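Local structure of kinesin-like protein (Caenorhabditis elegans, 5X3E) at residues Val38-Cys43 with Ser423-Ala428; Pro50-Ile53 with Ser59-Thr62; Leu52-Glu57 with Gly84-Glu89. The protein is a kinesin-6 motor protein, caught here without nucleotide, that probably hydrolyses ATP to drive movement along microtubules. All blocks are in the same frame, centred on the assembly; numbering follows the deposited sequence.

Interaction 1: residues Val38-Cys43 with Ser423-Ala428; sequences VVCRLC and SALAFA
Val38 packs against the backbone carbonyl of Phe427, and its side chain can be followed atom by atom. CB stands 3.9 Å from Phe427 O. From there the two methyls straddle that oxygen: CG1, anti to the backbone N (chi1 -180°), passes it and goes on to Phe427 CB at 4.4 Å, while CG2 is the nearer of the two, 3.6 Å from Phe427 O. No hydrogen bond forms here, only van der Waals contact; the oxygen accepts one from Arg371 of helix 350-375. Strand 37-42 belongs to the central mixed sheet of the kinesin motor domain, and the chain leaving helix 418-424 lies across one side of it before running into strand 430-433, close to where the neck linker probably begins, as in other kinesins. The Phe427 ring turns away from Val38, meeting Tyr119 edge-to-face and bringing its own edge, in plane, to Ala424 O. Two residues along the strand, Cys40 sends SG toward the same segment, where it meets the CD2 methyl of Leu425 at 4.0 Å. Ala428 N bonds back to Leu425 O at 3.1 Å.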
loop_
_atom_site.group_PDB
_atom_site.type_symbol
_atom_site.label_atom_id
_atom_site.label_comp_id
_atom_site.label_asym_id
_atom_site.label_seq_id
_atom_site.Cartn_x
_atom_site.Cartn_y
_atom_site.Cartn_z
ATOM N N VAL A 38 12.391 -6.019 -5.334
ATOM C CA VAL A 38 12.206 -4.820 -6.138
ATOM C C VAL A 38 11.987 -5.256 -7.577
ATOM O O VAL A 38 12.812 -5.987 -8.142
ATOM C CB VAL A 38 13.406 -3.865 -6.035
ATOM C CG1 VAL A 38 13.164 -2.630 -6.877
ATOM C CG2 VAL A 38 13.642 -3.481 -4.588
ATOM N N VAL A 39 10.878 -4.814 -8.167
ATOM C CA VAL A 39 10.575 -5.103 -9.561
ATOM C C VAL A 39 10.424 -3.774 -10.289
ATOM O O VAL A 39 10.232 -2.717 -9.681
ATOM C CB VAL A 39 9.310 -5.967 -9.740
ATOM C CG1 VAL A 39 9.388 -7.219 -8.877
ATOM C CG2 VAL A 39 8.055 -5.159 -9.439
ATOM N N CYS A 40 10.538 -3.837 -11.608
ATOM C CA CYS A 40 10.546 -2.649 -12.444
ATOM C C CYS A 40 9.557 -2.834 -13.588
ATOM O O CYS A 40 9.432 -3.933 -14.137
ATOM C CB CYS A 40 11.961 -2.373 -12.971
ATOM S SG CYS A 40 12.116 -0.909 -14.001
ATOM N N ARG A 41 8.847 -1.760 -13.937
ATOM C CA ARG A 41 7.825 -1.808 -14.978
ATOM C C ARG A 41 8.027 -0.655 -15.948
ATOM O O ARG A 41 7.961 0.513 -15.550
ATOM C CB ARG A 41 6.412 -1.756 -14.396
ATOM C CG ARG A 41 5.352 -1.807 -15.478
ATOM C CD ARG A 41 3.958 -1.574 -14.945
ATOM N NE ARG A 41 2.959 -2.084 -15.877
ATOM C CZ ARG A 41 1.648 -1.946 -15.719
ATOM N NH1 ARG A 41 1.173 -1.305 -14.661
ATOM N NH2 ARG A 41 0.814 -2.449 -16.619
ATOM N N LEU A 42 8.242 -0.989 -17.221
ATOM C CA LEU A 42 8.383 0.018 -18.263
ATOM C C LEU A 42 7.007 0.422 -18.789
ATOM O O LEU A 42 6.157 -0.438 -19.052
ATOM C CB LEU A 42 9.227 -0.526 -19.421
ATOM C CG LEU A 42 10.579 -1.202 -19.163
ATOM C CD1 LEU A 42 11.383 -1.290 -20.461
ATOM C CD2 LEU A 42 11.374 -0.535 -18.069
ATOM N N CYS A 43 6.788 1.717 -18.946
ATOM C CA CYS A 43 5.543 2.165 -19.548
ATOM C C CYS A 43 5.669 2.150 -21.073
ATOM O O CYS A 43 6.775 2.051 -21.613
ATOM C CB CYS A 43 5.194 3.566 -19.055
ATOM S SG CYS A 43 6.466 4.769 -19.400
ATOM N N SER A 423 18.262 7.444 -10.882
ATOM C CA SER A 423 17.962 7.408 -9.456
ATOM C C SER A 423 16.922 6.341 -9.137
ATOM O O SER A 423 16.998 5.688 -8.090
ATOM C CB SER A 423 17.465 8.775 -8.989
ATOM O OG SER A 423 16.235 9.102 -9.617
ATOM N N ALA A 424 15.943 6.157 -10.026
ATOM C CA ALA A 424 14.890 5.176 -9.784
ATOM C C ALA A 424 15.430 3.757 -9.864
ATOM O O ALA A 424 14.984 2.872 -9.123
ATOM C CB ALA A 424 13.748 5.371 -10.780
ATOM N N LEU A 425 16.380 3.516 -10.766
ATOM C CA LEU A 425 16.980 2.196 -10.898
ATOM C C LEU A 425 18.049 1.933 -9.848
ATOM O O LEU A 425 18.528 0.801 -9.747
ATOM C CB LEU A 425 17.573 2.020 -12.301
ATOM C CG LEU A 425 16.611 2.086 -13.493
ATOM C CD1 LEU A 425 17.382 2.092 -14.797
ATOM C CD2 LEU A 425 15.618 0.945 -13.477
ATOM N N ALA A 426 18.445 2.950 -9.077
ATOM C CA ALA A 426 19.373 2.735 -7.972
ATOM C C ALA A 426 18.777 1.866 -6.870
ATOM O O ALA A 426 19.528 1.324 -6.052
ATOM C CB ALA A 426 19.816 4.077 -7.387
ATOM N N PHE A 427 17.449 1.721 -6.831
ATOM C CA PHE A 427 16.798 0.800 -5.907
ATOM C C PHE A 427 17.038 -0.662 -6.261
ATOM O O PHE A 427 16.512 -1.539 -5.568
ATOM C CB PHE A 427 15.293 1.074 -5.869
ATOM C CG PHE A 427 14.903 2.227 -4.983
ATOM C CD1 PHE A 427 14.843 2.074 -3.608
ATOM C CD2 PHE A 427 14.584 3.459 -5.528
ATOM C CE1 PHE A 427 14.474 3.127 -2.794
ATOM C CE2 PHE A 427 14.217 4.518 -4.717
ATOM C CZ PHE A 427 14.162 4.351 -3.349
ATOM N N ALA A 428 17.801 -0.932 -7.321
ATOM C CA ALA A 428 17.973 -2.289 -7.820
ATOM C C ALA A 428 18.682 -3.160 -6.793
ATOM O O ALA A 428 19.510 -2.690 -6.005
ATOM C CB ALA A 428 18.749 -2.284 -9.136
#

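Interaction 2: residues Pro50-Ile53 with Ser59-Thr62; sequences PSLI and SIQT
A beta hairpin is formed here: strand 59-62 runs back antiparallel along strand 52-54, with Ile53 and Gln61 as a hydrogen-bonded pair and Leu52 and Thr62 as the neighbouring non-hydrogen-bonded pair. Ile53 N donates a hydrogen bond to Gln61 O at 3.0 Å, lying in the carbonyl plane. The return bond, Gln61 N to Ile53 O at 2.8 Å, is straighter (170° at the hydrogen) and arrives nearly along the C=O axis. Each of these oxygens also faces a CA-H: Leu52 CA sits 3.1 Å from Gln61 O, and Ile60 CA 3.4 Å from Ile53 O. On the buried face, Leu52 has its CG between the backbone N and the carbonyl carbon (chi1 63°), which swings CD2 across the strand toward Ile60. There CD2 touches the CG2 methyl of Ile60 at 3.7 Å and its CD1 at 4.1 Å, the two side chains crossing obliquely. Leu42 of strand 37-42 meets both of them from the central sheet. Thr62 brings CG2 to within 4.0 Å of Ser51 O, while its hydroxyl OG1 is hydrogen-bonded to Lys79 O on the next strand. Gln61, on the other face with Ile53, lies against Ile55 and Ile434. Such a hairpin, extended by strands 79-82 and 430-433, forms part of the small antiparallel sheet that flanks the central sheet in kinesin motor domains.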
loop_
_atom_site.group_PDB
_atom_site.type_symbol
_atom_site.label_atom_id
_atom_site.label_comp_id
_atom_site.label_asym_id
_atom_site.label_seq_id
_atom_site.Cartn_x
_atom_site.Cartn_y
_atom_site.Cartn_z
ATOM N N PRO A 50 15.499 5.135 -26.836
ATOM C CA PRO A 50 15.151 4.899 -25.431
ATOM C C PRO A 50 16.324 5.138 -24.493
ATOM O O PRO A 50 17.489 4.944 -24.843
ATOM C CB PRO A 50 14.747 3.419 -25.436
ATOM C CG PRO A 50 15.637 2.827 -26.486
ATOM C CD PRO A 50 15.865 3.889 -27.530
ATOM N N SER A 51 16.004 5.583 -23.276
ATOM C CA SER A 51 17.050 5.772 -22.278
ATOM C C SER A 51 17.396 4.480 -21.547
ATOM O O SER A 51 18.430 4.427 -20.872
ATOM C CB SER A 51 16.642 6.847 -21.265
ATOM O OG SER A 51 15.470 6.476 -20.563
ATOM N N LEU A 52 16.561 3.449 -21.666
ATOM C CA LEU A 52 16.875 2.139 -21.112
ATOM C C LEU A 52 16.057 1.074 -21.832
ATOM O O LEU A 52 14.997 1.350 -22.400
ATOM C CB LEU A 52 16.647 2.088 -19.590
ATOM C CG LEU A 52 15.311 2.283 -18.852
ATOM C CD1 LEU A 52 14.636 3.606 -19.191
ATOM C CD2 LEU A 52 14.354 1.115 -19.057
ATOM N N ILE A 53 16.578 -0.152 -21.805
ATOM C CA ILE A 53 16.013 -1.289 -22.527
ATOM C C ILE A 53 16.028 -2.510 -21.619
ATOM O O ILE A 53 16.997 -2.746 -20.890
ATOM C CB ILE A 53 16.777 -1.569 -23.843
ATOM C CG1 ILE A 53 16.523 -0.451 -24.853
ATOM C CG2 ILE A 53 16.373 -2.911 -24.441
ATOM C CD1 ILE A 53 15.070 -0.369 -25.283
ATOM N N SER A 59 16.563 -7.917 -15.985
ATOM C CA SER A 59 17.667 -6.974 -16.108
ATOM C C SER A 59 17.288 -5.848 -17.060
ATOM O O SER A 59 16.455 -6.021 -17.954
ATOM C CB SER A 59 18.945 -7.660 -16.611
ATOM O OG SER A 59 19.286 -8.767 -15.793
ATOM N N ILE A 60 17.937 -4.697 -16.875
ATOM C CA ILE A 60 17.670 -3.489 -17.651
ATOM C C ILE A 60 18.991 -2.776 -17.902
ATOM O O ILE A 60 19.801 -2.622 -16.982
ATOM C CB ILE A 60 16.684 -2.549 -16.928
ATOM C CG1 ILE A 60 15.250 -3.040 -17.101
ATOM C CG2 ILE A 60 16.822 -1.118 -17.432
ATOM C CD1 ILE A 60 14.229 -2.091 -16.541
ATOM N N GLN A 61 19.209 -2.340 -19.141
ATOM C CA GLN A 61 20.435 -1.654 -19.523
ATOM C C GLN A 61 20.177 -0.173 -19.766
ATOM O O GLN A 61 19.184 0.200 -20.395
ATOM C CB GLN A 61 21.042 -2.265 -20.785
ATOM C CG GLN A 61 22.308 -1.569 -21.237
ATOM C CD GLN A 61 22.894 -2.176 -22.490
ATOM O OE1 GLN A 61 23.320 -1.460 -23.397
ATOM N NE2 GLN A 61 22.922 -3.502 -22.550
ATOM N N THR A 62 21.095 0.659 -19.284
ATOM C CA THR A 62 21.048 2.099 -19.496
ATOM C C THR A 62 21.551 2.453 -20.897
ATOM O O THR A 62 22.444 1.796 -21.439
ATOM C CB THR A 62 21.891 2.796 -18.428
ATOM O OG1 THR A 62 21.525 2.294 -17.136
ATOM C CG2 THR A 62 21.670 4.282 -18.447
#

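Interaction 3: residues Leu52-Glu57 with Gly84-Glu89; sequences LIAIDE and GRVFSE
Glu57 runs alongside Arg85, both chains heading in one direction, and their bends explain how. Glu57 folds over at chi2 (75°) and Arg85 does likewise (71°); the two bends bring the glutamate CG to 3.6 Å from Arg85 NE and its OE2 to the guanidinium edge, near the plane of that group. There OE2 of Glu57 makes a weak salt bridge to Arg85 NH2 at 3.5 Å, with the carboxylate and guanidinium planes turned 42° apart. Within its own segment, Arg85 NE makes a weak bond to Val86 O, and Phe87 CE1 lies 3.8 Å above one face of the guanidinium of Arg85. NH1 is paired with a sulfate, probably from the crystallisation liquor. The backbone gives the shorter bond: Val86 N donates to Glu57 O at 2.8 Å, reaching it from well above the carbonyl plane. In the fold, this pins the turn of the small hairpin onto strand 86-87, which pairs in parallel with strand 37-42 of the central mixed sheet. Replacing Glu57 with an alanine would probably cost Arg85 NH2 this carboxylate partner, leaving the guanidinium less firmly fixed at that edge. On the hairpin side, Val86 CG1 meets the Ala54 methyl CB at 3.9 Å, an apolar touch between the two segments.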
loop_
_atom_site.group_PDB
_atom_site.type_symbol
_atom_site.label_atom_id
_atom_site.label_comp_id
_atom_site.label_asym_id
_atom_site.label_seq_id
_atom_site.Cartn_x
_atom_site.Cartn_y
_atom_site.Cartn_z
ATOM N N LEU A 52 16.561 3.449 -21.666
ATOM C CA LEU A 52 16.875 2.139 -21.112
ATOM C C LEU A 52 16.057 1.074 -21.832
ATOM O O LEU A 52 14.997 1.350 -22.400
ATOM C CB LEU A 52 16.647 2.088 -19.590
ATOM C CG LEU A 52 15.311 2.283 -18.852
ATOM C CD1 LEU A 52 14.636 3.606 -19.191
ATOM C CD2 LEU A 52 14.354 1.115 -19.057
ATOM N N ILE A 53 16.578 -0.152 -21.805
ATOM C CA ILE A 53 16.013 -1.289 -22.527
ATOM C C ILE A 53 16.028 -2.510 -21.619
ATOM O O ILE A 53 16.997 -2.746 -20.890
ATOM C CB ILE A 53 16.777 -1.569 -23.843
ATOM C CG1 ILE A 53 16.523 -0.451 -24.853
ATOM C CG2 ILE A 53 16.373 -2.911 -24.441
ATOM C CD1 ILE A 53 15.070 -0.369 -25.283
ATOM N N ALA A 54 14.950 -3.287 -21.667
ATOM C CA ALA A 54 14.878 -4.529 -20.914
ATOM C C ALA A 54 15.650 -5.629 -21.631
ATOM O O ALA A 54 15.685 -5.684 -22.862
ATOM C CB ALA A 54 13.421 -4.948 -20.712
ATOM N N ILE A 55 16.283 -6.500 -20.848
ATOM C CA ILE A 55 17.106 -7.568 -21.402
ATOM C C ILE A 55 16.574 -8.927 -20.967
ATOM O O ILE A 55 15.833 -9.586 -21.706
ATOM C CB ILE A 55 18.574 -7.417 -20.971
ATOM C CG1 ILE A 55 19.064 -5.990 -21.196
ATOM C CG2 ILE A 55 19.447 -8.394 -21.731
ATOM C CD1 ILE A 55 20.462 -5.766 -20.675
ATOM N N ASP A 56 16.961 -9.350 -19.764
ATOM C CA ASP A 56 16.764 -10.711 -19.274
ATOM C C ASP A 56 15.360 -10.989 -18.761
ATOM O O ASP A 56 15.128 -12.085 -18.238
ATOM C CB ASP A 56 17.755 -11.008 -18.144
ATOM C CG ASP A 56 19.166 -11.234 -18.641
ATOM O OD1 ASP A 56 19.432 -10.978 -19.835
ATOM O OD2 ASP A 56 20.013 -11.666 -17.831
ATOM N N GLU A 57 14.432 -10.036 -18.868
ATOM C CA GLU A 57 13.181 -10.036 -18.112
ATOM C C GLU A 57 13.439 -9.951 -16.609
ATOM O O GLU A 57 12.500 -10.040 -15.808
ATOM C CB GLU A 57 12.302 -11.256 -18.450
ATOM C CG GLU A 57 10.790 -11.075 -18.238
ATOM C CD GLU A 57 10.121 -10.227 -19.316
ATOM O OE1 GLU A 57 10.789 -9.885 -20.313
ATOM O OE2 GLU A 57 8.921 -9.903 -19.169
ATOM N N GLY A 84 14.166 -8.351 -9.386
ATOM C CA GLY A 84 13.520 -9.645 -9.280
ATOM C C GLY A 84 12.680 -9.997 -10.488
ATOM O O GLY A 84 12.459 -11.182 -10.757
ATOM N N ARG A 85 12.218 -8.991 -11.228
ATOM C CA ARG A 85 11.410 -9.170 -12.426
ATOM C C ARG A 85 11.307 -7.822 -13.128
ATOM O O ARG A 85 11.183 -6.788 -12.465
ATOM C CB ARG A 85 10.012 -9.707 -12.080
ATOM C CG ARG A 85 9.022 -9.657 -13.240
ATOM C CD ARG A 85 9.352 -10.690 -14.316
ATOM N NE ARG A 85 8.501 -10.539 -15.494
ATOM C CZ ARG A 85 7.303 -11.096 -15.653
ATOM N NH1 ARG A 85 6.781 -11.864 -14.701
ATOM N NH2 ARG A 85 6.623 -10.878 -16.772
ATOM N N VAL A 86 11.382 -7.835 -14.456
ATOM C CA VAL A 86 11.229 -6.626 -15.261
ATOM C C VAL A 86 10.011 -6.803 -16.152
ATOM O O VAL A 86 9.934 -7.770 -16.920
ATOM C CB VAL A 86 12.480 -6.319 -16.102
ATOM C CG1 VAL A 86 12.233 -5.095 -16.979
ATOM C CG2 VAL A 86 13.690 -6.088 -15.207
ATOM N N PHE A 87 9.053 -5.889 -16.033
ATOM C CA PHE A 87 7.897 -5.859 -16.917
ATOM C C PHE A 87 8.147 -4.910 -18.076
ATOM O O PHE A 87 8.709 -3.828 -17.894
ATOM C CB PHE A 87 6.638 -5.420 -16.170
ATOM C CG PHE A 87 6.297 -6.280 -14.989
ATOM C CD1 PHE A 87 5.634 -7.484 -15.165
ATOM C CD2 PHE A 87 6.622 -5.879 -13.704
ATOM C CE1 PHE A 87 5.313 -8.276 -14.085
ATOM C CE2 PHE A 87 6.303 -6.665 -12.621
ATOM C CZ PHE A 87 5.648 -7.866 -12.811
ATOM N N SER A 88 7.728 -5.325 -19.270
ATOM C CA SER A 88 7.836 -4.526 -20.478
ATOM C C SER A 88 6.491 -3.872 -20.785
ATOM O O SER A 88 5.523 -4.001 -20.029
ATOM C CB SER A 88 8.321 -5.388 -21.643
ATOM O OG SER A 88 7.361 -6.376 -21.974
ATOM N N GLU A 89 6.432 -3.158 -21.915
ATOM C CA GLU A 89 5.173 -2.554 -22.345
ATOM C C GLU A 89 4.101 -3.600 -22.621
ATOM O O GLU A 89 2.905 -3.310 -22.514
ATOM C CB GLU A 89 5.394 -1.715 -23.602
ATOM C CG GLU A 89 6.610 -0.809 -23.561
ATOM C CD GLU A 89 6.812 -0.071 -24.871
ATOM O OE1 GLU A 89 7.769 0.728 -24.967
ATOM O OE2 GLU A 89 6.007 -0.287 -25.804
#

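From the N terminus, strand 37-42 comes first, but its partner in interaction 1 arrives only at residues 423-428, so that contact closes a loop spanning nearly the whole motor domain. Interactions 2 and 3 are nested inside it. Interaction 2 closes a short hairpin; interaction 3 starts from the same strand, sharing Leu52 and Ile53, and reaches over residues 59-62 to segment 84-89, closing a wider loop. The three meet physically. Ile60 CD1 of the hairpin touches Cys40 and Leu42 on one strand and Val86 on another, while strand 86-87 pairs with strand 37-42. Together they tie the small antiparallel sheet and the chain after helix 418-424 to the edge of the central sheet at strands 37-42 and 86-87.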